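Local coordinates for translation initiation factor eif-2b-like protein (Chaetomium thermophilum, PDB 4ZEO) that is the delta subunit of the translation initiation factor eIF2B complex and probably takes part in guanine nucleotide exchange on eIF2, at residues V155-A167 / A180-Y192. Residues are numbered along the deposited sequence; the frame is centred on the assembly and turned at random.
Sequences VHPAVLAVGQQMA and ATLLAFRKVIESY
His156 NE2 and Ser191 OG share a hydrogen bond of 3.1 Å, nearly straight at 163°. The serine hydroxyl lies at the edge of the imidazole, near its plane. At the other ring nitrogen, ND1 accepts from Ala158 N at 3.0 Å, tilted somewhat out of the ring plane. This makes His156 the N-cap of helix 157-168, and the two bonds fix the rotation of the ring. CG stands anti to the backbone N (chi1 -169°), which carries the imidazole across to helix 174-191. One face receives a CH-pi contact from Val188 CA, 4.2 Å from the ring centroid. Pro157 CD lies against the opposite face.

The two helices form an antiparallel hairpin in the N-terminal helical part of the chain, apart from the Rossmann-like parallel sheet. Their axes approach to 8.4 Å at 165°. Small residues allow this spacing: Ala158 CB meets Ala184 CB at 4.0 Å. The aliphatic chain of Lys187 lies over Ala158, while its end leads away. Val159 CG2 reaches Val188 CG2 at 3.7 Å and also touches the edge of the Phe185 ring. Both methyls of Val162 rest against Ala180 CB from one side. Further along, Met166 CE packs against Thr181, whose OG1 is hydrogen-bonded to Arg177 O. Met226 of helix 224-239 touches both of these side chains.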
ATOM      1  N   VAL A 155     -13.883 -18.734  11.888  1.00 60.46           N
ATOM      2  CA  VAL A 155     -13.729 -17.438  11.267  1.00 54.00           C
ATOM      3  C   VAL A 155     -14.808 -16.467  11.715  1.00 52.72           C
ATOM      4  O   VAL A 155     -15.995 -16.761  11.624  1.00 55.74           O
ATOM      5  CB  VAL A 155     -13.733 -17.572   9.730  1.00 52.83           C
ATOM      6  CG1 VAL A 155     -13.541 -16.222   9.058  1.00 50.02           C
ATOM      7  CG2 VAL A 155     -12.629 -18.542   9.312  1.00 51.13           C
ATOM      8  N   HIS A 156     -14.379 -15.301  12.184  1.00 47.11           N
ATOM      9  CA  HIS A 156     -15.290 -14.241  12.548  1.00 47.72           C
ATOM     10  C   HIS A 156     -15.993 -13.723  11.278  1.00 50.49           C
ATOM     11  O   HIS A 156     -15.365 -13.606  10.228  1.00 50.15           O
ATOM     12  CB  HIS A 156     -14.511 -13.118  13.242  1.00 44.45           C
ATOM     13  CG  HIS A 156     -15.376 -12.093  13.902  1.00 46.43           C
ATOM     14  ND1 HIS A 156     -16.019 -11.089  13.198  1.00 46.68           N
ATOM     15  CD2 HIS A 156     -15.727 -11.921  15.197  1.00 46.79           C
ATOM     16  CE1 HIS A 156     -16.706 -10.343  14.035  1.00 47.98           C
ATOM     17  NE2 HIS A 156     -16.545 -10.826  15.261  1.00 47.80           N
ATOM     18  N   PRO A 157     -17.296 -13.396  11.364  1.00 53.96           N
ATOM     19  CA  PRO A 157     -17.966 -12.922  10.145  1.00 55.12           C
ATOM     20  C   PRO A 157     -17.328 -11.678   9.500  1.00 55.63           C
ATOM     21  O   PRO A 157     -17.335 -11.571   8.275  1.00 58.07           O
ATOM     22  CB  PRO A 157     -19.404 -12.635  10.626  1.00 57.38           C
ATOM     23  CG  PRO A 157     -19.301 -12.514  12.112  1.00 57.76           C
ATOM     24  CD  PRO A 157     -18.248 -13.514  12.484  1.00 56.21           C
ATOM     25  N   ALA A 158     -16.774 -10.767  10.294  1.00 52.65           N
ATOM     26  CA  ALA A 158     -16.121  -9.595   9.730  1.00 48.70           C
ATOM     27  C   ALA A 158     -14.933 -10.010   8.865  1.00 47.14           C
ATOM     28  O   ALA A 158     -14.712  -9.451   7.788  1.00 48.87           O
ATOM     29  CB  ALA A 158     -15.685  -8.648  10.832  1.00 44.64           C
ATOM     30  N   VAL A 159     -14.173 -10.987   9.344  1.00 45.10           N
ATOM     31  CA  VAL A 159     -13.018 -11.507   8.618  1.00 43.69           C
ATOM     32  C   VAL A 159     -13.443 -12.253   7.345  1.00 46.20           C
ATOM     33  O   VAL A 159     -12.831 -12.122   6.292  1.00 46.89           O
ATOM     34  CB  VAL A 159     -12.151 -12.433   9.554  1.00 36.69           C
ATOM     35  CG1 VAL A 159     -11.083 -13.230   8.757  1.00 31.79           C
ATOM     36  CG2 VAL A 159     -11.522 -11.591  10.691  1.00 32.64           C
ATOM     37  N   LEU A 160     -14.532 -12.992   7.445  1.00 48.52           N
ATOM     38  CA  LEU A 160     -15.073 -13.740   6.332  1.00 49.59           C
ATOM     39  C   LEU A 160     -15.417 -12.811   5.144  1.00 52.73           C
ATOM     40  O   LEU A 160     -15.051 -13.078   3.997  1.00 53.68           O
ATOM     41  CB  LEU A 160     -16.320 -14.464   6.803  1.00 51.45           C
ATOM     42  CG  LEU A 160     -16.837 -15.584   5.926  1.00 54.63           C
ATOM     43  CD1 LEU A 160     -15.903 -16.778   6.098  1.00 53.39           C
ATOM     44  CD2 LEU A 160     -18.285 -15.922   6.267  1.00 58.06           C
ATOM     45  N   ALA A 161     -16.084 -11.699   5.448  1.00 53.02           N
ATOM     46  CA  ALA A 161     -16.464 -10.714   4.447  1.00 54.63           C
ATOM     47  C   ALA A 161     -15.230 -10.073   3.814  1.00 54.18           C
ATOM     48  O   ALA A 161     -15.171  -9.919   2.598  1.00 56.20           O
ATOM     49  CB  ALA A 161     -17.361  -9.654   5.051  1.00 55.84           C
ATOM     50  N   VAL A 162     -14.247  -9.700   4.629  1.00 50.76           N
ATOM     51  CA  VAL A 162     -13.033  -9.092   4.085  1.00 48.05           C
ATOM     52  C   VAL A 162     -12.257 -10.046   3.171  1.00 47.79           C
ATOM     53  O   VAL A 162     -11.802  -9.641   2.103  1.00 48.15           O
ATOM     54  CB  VAL A 162     -12.109  -8.579   5.210  1.00 45.36           C
ATOM     55  CG1 VAL A 162     -10.701  -8.320   4.698  1.00 43.94           C
ATOM     56  CG2 VAL A 162     -12.701  -7.336   5.838  1.00 45.28           C
ATOM     57  N   GLY A 163     -12.116 -11.306   3.582  1.00 46.08           N
ATOM     58  CA  GLY A 163     -11.427 -12.305   2.784  1.00 44.02           C
ATOM     59  C   GLY A 163     -12.123 -12.563   1.464  1.00 46.73           C
ATOM     60  O   GLY A 163     -11.488 -12.692   0.406  1.00 46.98           O
ATOM     61  N   GLN A 164     -13.445 -12.616   1.513  1.00 48.83           N
ATOM     62  CA  GLN A 164     -14.203 -12.799   0.290  1.00 51.69           C
ATOM     63  C   GLN A 164     -13.911 -11.636  -0.662  1.00 52.32           C
ATOM     64  O   GLN A 164     -13.727 -11.845  -1.863  1.00 52.21           O
ATOM     65  CB  GLN A 164     -15.692 -12.902   0.591  1.00 54.08           C
ATOM     66  CG  GLN A 164     -16.082 -14.272   1.111  1.00 54.92           C
ATOM     67  CD  GLN A 164     -17.375 -14.262   1.877  1.00 57.95           C
ATOM     68  OE1 GLN A 164     -18.124 -13.287   1.849  1.00 60.57           O
ATOM     69  NE2 GLN A 164     -17.655 -15.358   2.559  1.00 58.73           N
ATOM     70  N   GLN A 165     -13.817 -10.423  -0.115  1.00 52.84           N
ATOM     71  CA  GLN A 165     -13.487  -9.252  -0.918  1.00 57.16           C
ATOM     72  C   GLN A 165     -12.100  -9.362  -1.532  1.00 54.29           C
ATOM     73  O   GLN A 165     -11.894  -8.963  -2.667  1.00 56.50           O
ATOM     74  CB  GLN A 165     -13.594  -7.999  -0.075  1.00 61.14           C
ATOM     75  CG  GLN A 165     -14.991  -7.748   0.413  1.00 68.76           C
ATOM     76  CD  GLN A 165     -15.047  -6.639   1.422  1.00 73.77           C
ATOM     77  OE1 GLN A 165     -14.271  -5.687   1.367  1.00 80.03           O
ATOM     78  NE2 GLN A 165     -15.952  -6.765   2.370  1.00 73.45           N
ATOM     79  N   MET A 166     -11.152  -9.924  -0.790  1.00 50.45           N
ATOM     80  CA  MET A 166      -9.806 -10.133  -1.324  1.00 48.33           C
ATOM     81  C   MET A 166      -9.789 -11.176  -2.459  1.00 52.89           C
ATOM     82  O   MET A 166      -9.233 -10.931  -3.529  1.00 56.39           O
ATOM     83  CB  MET A 166      -8.853 -10.550  -0.198  1.00 43.21           C
ATOM     84  CG  MET A 166      -8.657  -9.461   0.853  1.00 40.32           C
ATOM     85  SD  MET A 166      -7.341  -9.866   2.009  1.00 47.80           S
ATOM     86  CE  MET A 166      -7.459  -8.520   3.167  1.00 37.45           C
ATOM     87  N   ALA A 167     -10.443 -12.311  -2.230  1.00 52.88           N
ATOM     88  CA  ALA A 167     -10.520 -13.392  -3.210  1.00 56.95           C
ATOM     89  C   ALA A 167     -11.363 -13.008  -4.430  1.00 62.92           C
ATOM     90  O   ALA A 167     -11.135 -13.500  -5.531  1.00 65.06           O
ATOM     91  CB  ALA A 167     -11.061 -14.635  -2.560  1.00 56.30           C
ATOM     92  N   ALA A 180      -8.725  -3.033   5.802  1.00 43.31           N
ATOM     93  CA  ALA A 180      -9.908  -3.865   5.947  1.00 43.03           C
ATOM     94  C   ALA A 180      -9.626  -4.963   6.977  1.00 43.05           C
ATOM     95  O   ALA A 180     -10.443  -5.227   7.859  1.00 45.23           O
ATOM     96  CB  ALA A 180     -10.309  -4.468   4.586  1.00 42.47           C
ATOM     97  N   THR A 181      -8.428  -5.539   6.896  1.00 39.32           N
ATOM     98  CA  THR A 181      -7.989  -6.563   7.825  1.00 35.94           C
ATOM     99  C   THR A 181      -7.907  -6.054   9.259  1.00 39.83           C
ATOM    100  O   THR A 181      -8.385  -6.717  10.182  1.00 44.23           O
ATOM    101  CB  THR A 181      -6.603  -7.114   7.432  1.00 33.61           C
ATOM    102  OG1 THR A 181      -6.638  -7.604   6.089  1.00 34.69           O
ATOM    103  CG2 THR A 181      -6.164  -8.238   8.370  1.00 31.22           C
ATOM    104  N   LEU A 182      -7.295  -4.889   9.455  1.00 39.02           N
ATOM    105  CA  LEU A 182      -7.143  -4.339  10.800  1.00 38.13           C
ATOM    106  C   LEU A 182      -8.508  -4.029  11.413  1.00 41.27           C
ATOM    107  O   LEU A 182      -8.719  -4.257  12.598  1.00 42.56           O
ATOM    108  CB  LEU A 182      -6.276  -3.073  10.780  1.00 37.70           C
ATOM    109  CG  LEU A 182      -4.814  -3.403  10.427  1.00 35.15           C
ATOM    110  CD1 LEU A 182      -3.904  -2.184  10.368  1.00 33.65           C
ATOM    111  CD2 LEU A 182      -4.279  -4.409  11.387  1.00 34.96           C
ATOM    112  N   LEU A 183      -9.435  -3.512  10.606  1.00 41.48           N
ATOM    113  CA  LEU A 183     -10.781  -3.232  11.093  1.00 43.98           C
ATOM    114  C   LEU A 183     -11.563  -4.505  11.426  1.00 44.14           C
ATOM    115  O   LEU A 183     -12.301  -4.535  12.403  1.00 50.09           O
ATOM    116  CB  LEU A 183     -11.563  -2.409  10.074  1.00 46.28           C
ATOM    117  CG  LEU A 183     -11.111  -0.965   9.890  1.00 46.79           C
ATOM    118  CD1 LEU A 183     -11.907  -0.316   8.774  1.00 47.88           C
ATOM    119  CD2 LEU A 183     -11.222  -0.179  11.190  1.00 48.14           C
ATOM    120  N   ALA A 184     -11.415  -5.549  10.622  1.00 39.60           N
ATOM    121  CA  ALA A 184     -12.075  -6.812  10.926  1.00 40.03           C
ATOM    122  C   ALA A 184     -11.507  -7.399  12.218  1.00 41.99           C
ATOM    123  O   ALA A 184     -12.259  -7.893  13.084  1.00 42.66           O
ATOM    124  CB  ALA A 184     -11.926  -7.795   9.777  1.00 38.40           C
ATOM    125  N   PHE A 185     -10.182  -7.341  12.340  1.00 40.77           N
ATOM    126  CA  PHE A 185      -9.497  -7.803  13.552  1.00 41.72           C
ATOM    127  C   PHE A 185      -9.964  -6.995  14.774  1.00 45.41           C
ATOM    128  O   PHE A 185     -10.052  -7.492  15.895  1.00 47.44           O
ATOM    129  CB  PHE A 185      -7.976  -7.667  13.420  1.00 39.00           C
ATOM    130  CG  PHE A 185      -7.342  -8.725  12.574  1.00 37.68           C
ATOM    131  CD1 PHE A 185      -8.103  -9.746  12.011  1.00 38.49           C
ATOM    132  CD2 PHE A 185      -5.965  -8.751  12.399  1.00 36.37           C
ATOM    133  CE1 PHE A 185      -7.493 -10.745  11.250  1.00 37.38           C
ATOM    134  CE2 PHE A 185      -5.356  -9.755  11.641  1.00 34.87           C
ATOM    135  CZ  PHE A 185      -6.118 -10.741  11.071  1.00 34.95           C
ATOM    136  N   ARG A 186     -10.246  -5.726  14.544  1.00 46.11           N
ATOM    137  CA  ARG A 186     -10.718  -4.877  15.602  1.00 49.95           C
ATOM    138  C   ARG A 186     -12.032  -5.447  16.152  1.00 52.88           C
ATOM    139  O   ARG A 186     -12.236  -5.535  17.369  1.00 54.22           O
ATOM    140  CB  ARG A 186     -10.879  -3.455  15.076  1.00 52.42           C
ATOM    141  CG  ARG A 186     -10.819  -2.396  16.133  1.00 56.40           C
ATOM    142  CD  ARG A 186     -11.138  -1.034  15.571  1.00 57.32           C
ATOM    143  NE  ARG A 186     -11.032  -0.026  16.608  1.00 59.37           N
ATOM    144  CZ  ARG A 186     -12.021   0.236  17.453  1.00 63.09           C
ATOM    145  NH1 ARG A 186     -13.157  -0.444  17.357  1.00 63.13           N
ATOM    146  NH2 ARG A 186     -11.882   1.172  18.385  1.00 67.57           N
ATOM    147  N   LYS A 187     -12.902  -5.865  15.239  1.00 53.96           N
ATOM    148  CA  LYS A 187     -14.180  -6.456  15.600  1.00 56.14           C
ATOM    149  C   LYS A 187     -13.988  -7.816  16.306  1.00 53.72           C
ATOM    150  O   LYS A 187     -14.701  -8.150  17.251  1.00 56.86           O
ATOM    151  CB  LYS A 187     -15.037  -6.614  14.347  1.00 57.97           C
ATOM    152  CG  LYS A 187     -15.667  -5.330  13.848  1.00 61.88           C
ATOM    153  CD  LYS A 187     -16.575  -5.612  12.668  1.00 64.92           C
ATOM    154  CE  LYS A 187     -16.945  -4.357  11.884  1.00 68.64           C
ATOM    155  NZ  LYS A 187     -18.019  -3.539  12.523  1.00 76.05           N
ATOM    156  N   VAL A 188     -13.000  -8.585  15.854  1.00 48.94           N
ATOM    157  CA  VAL A 188     -12.687  -9.885  16.451  1.00 46.04           C
ATOM    158  C   VAL A 188     -12.317  -9.720  17.925  1.00 49.31           C
ATOM    159  O   VAL A 188     -12.813 -10.452  18.780  1.00 51.75           O
ATOM    160  CB  VAL A 188     -11.541 -10.582  15.691  1.00 41.56           C
ATOM    161  CG1 VAL A 188     -11.066 -11.821  16.427  1.00 41.36           C
ATOM    162  CG2 VAL A 188     -11.969 -10.915  14.281  1.00 38.91           C
ATOM    163  N   ILE A 189     -11.485  -8.725  18.215  1.00 49.79           N
ATOM    164  CA  ILE A 189     -11.088  -8.418  19.577  1.00 52.90           C
ATOM    165  C   ILE A 189     -12.275  -7.968  20.428  1.00 59.36           C
ATOM    166  O   ILE A 189     -12.420  -8.419  21.569  1.00 61.21           O
ATOM    167  CB  ILE A 189     -10.013  -7.330  19.586  1.00 52.34           C
ATOM    168  CG1 ILE A 189      -8.749  -7.851  18.911  1.00 49.03           C
ATOM    169  CG2 ILE A 189      -9.702  -6.882  20.993  1.00 54.73           C
ATOM    170  CD1 ILE A 189      -7.713  -6.785  18.675  1.00 48.68           C
ATOM    171  N   GLU A 190     -13.150  -7.136  19.855  1.00 62.00           N
ATOM    172  CA  GLU A 190     -14.346  -6.671  20.561  1.00 67.79           C
ATOM    173  C   GLU A 190     -15.184  -7.865  20.980  1.00 69.73           C
ATOM    174  O   GLU A 190     -15.631  -7.959  22.120  1.00 73.05           O
ATOM    175  CB  GLU A 190     -15.185  -5.717  19.688  1.00 70.07           C
ATOM    176  CG  GLU A 190     -14.644  -4.286  19.586  1.00 71.45           C
ATOM    177  CD  GLU A 190     -15.497  -3.356  18.702  1.00 73.12           C
ATOM    178  OE1 GLU A 190     -15.793  -3.716  17.535  1.00 70.50           O
ATOM    179  OE2 GLU A 190     -15.892  -2.270  19.191  1.00 76.04           O
ATOM    180  N   SER A 191     -15.364  -8.789  20.048  1.00 68.31           N
ATOM    181  CA  SER A 191     -16.169  -9.977  20.266  1.00 70.79           C
ATOM    182  C   SER A 191     -15.521 -10.942  21.246  1.00 68.37           C
ATOM    183  O   SER A 191     -16.200 -11.744  21.873  1.00 71.32           O
ATOM    184  CB  SER A 191     -16.416 -10.685  18.934  1.00 74.37           C
ATOM    185  OG  SER A 191     -17.409 -10.016  18.178  1.00 81.90           O
ATOM    186  N   TYR A 192     -14.195 -10.905  21.327  1.00 63.67           N
ATOM    187  CA  TYR A 192     -13.462 -11.922  22.070  1.00 61.07           C
ATOM    188  C   TYR A 192     -13.821 -12.011  23.559  1.00 65.32           C
ATOM    189  O   TYR A 192     -13.874 -11.002  24.272  1.00 65.88           O
ATOM    190  CB  TYR A 192     -11.967 -11.686  21.929  1.00 54.25           C
ATOM    191  CG  TYR A 192     -11.150 -12.709  22.660  1.00 53.50           C
ATOM    192  CD1 TYR A 192     -11.019 -13.999  22.158  1.00 51.79           C
ATOM    193  CD2 TYR A 192     -10.511 -12.400  23.862  1.00 54.40           C
ATOM    194  CE1 TYR A 192     -10.271 -14.947  22.824  1.00 51.71           C
ATOM    195  CE2 TYR A 192      -9.759 -13.345  24.530  1.00 53.82           C
ATOM    196  CZ  TYR A 192      -9.642 -14.615  24.003  1.00 53.07           C
ATOM    197  OH  TYR A 192      -8.896 -15.572  24.653  1.00 55.52           O
TER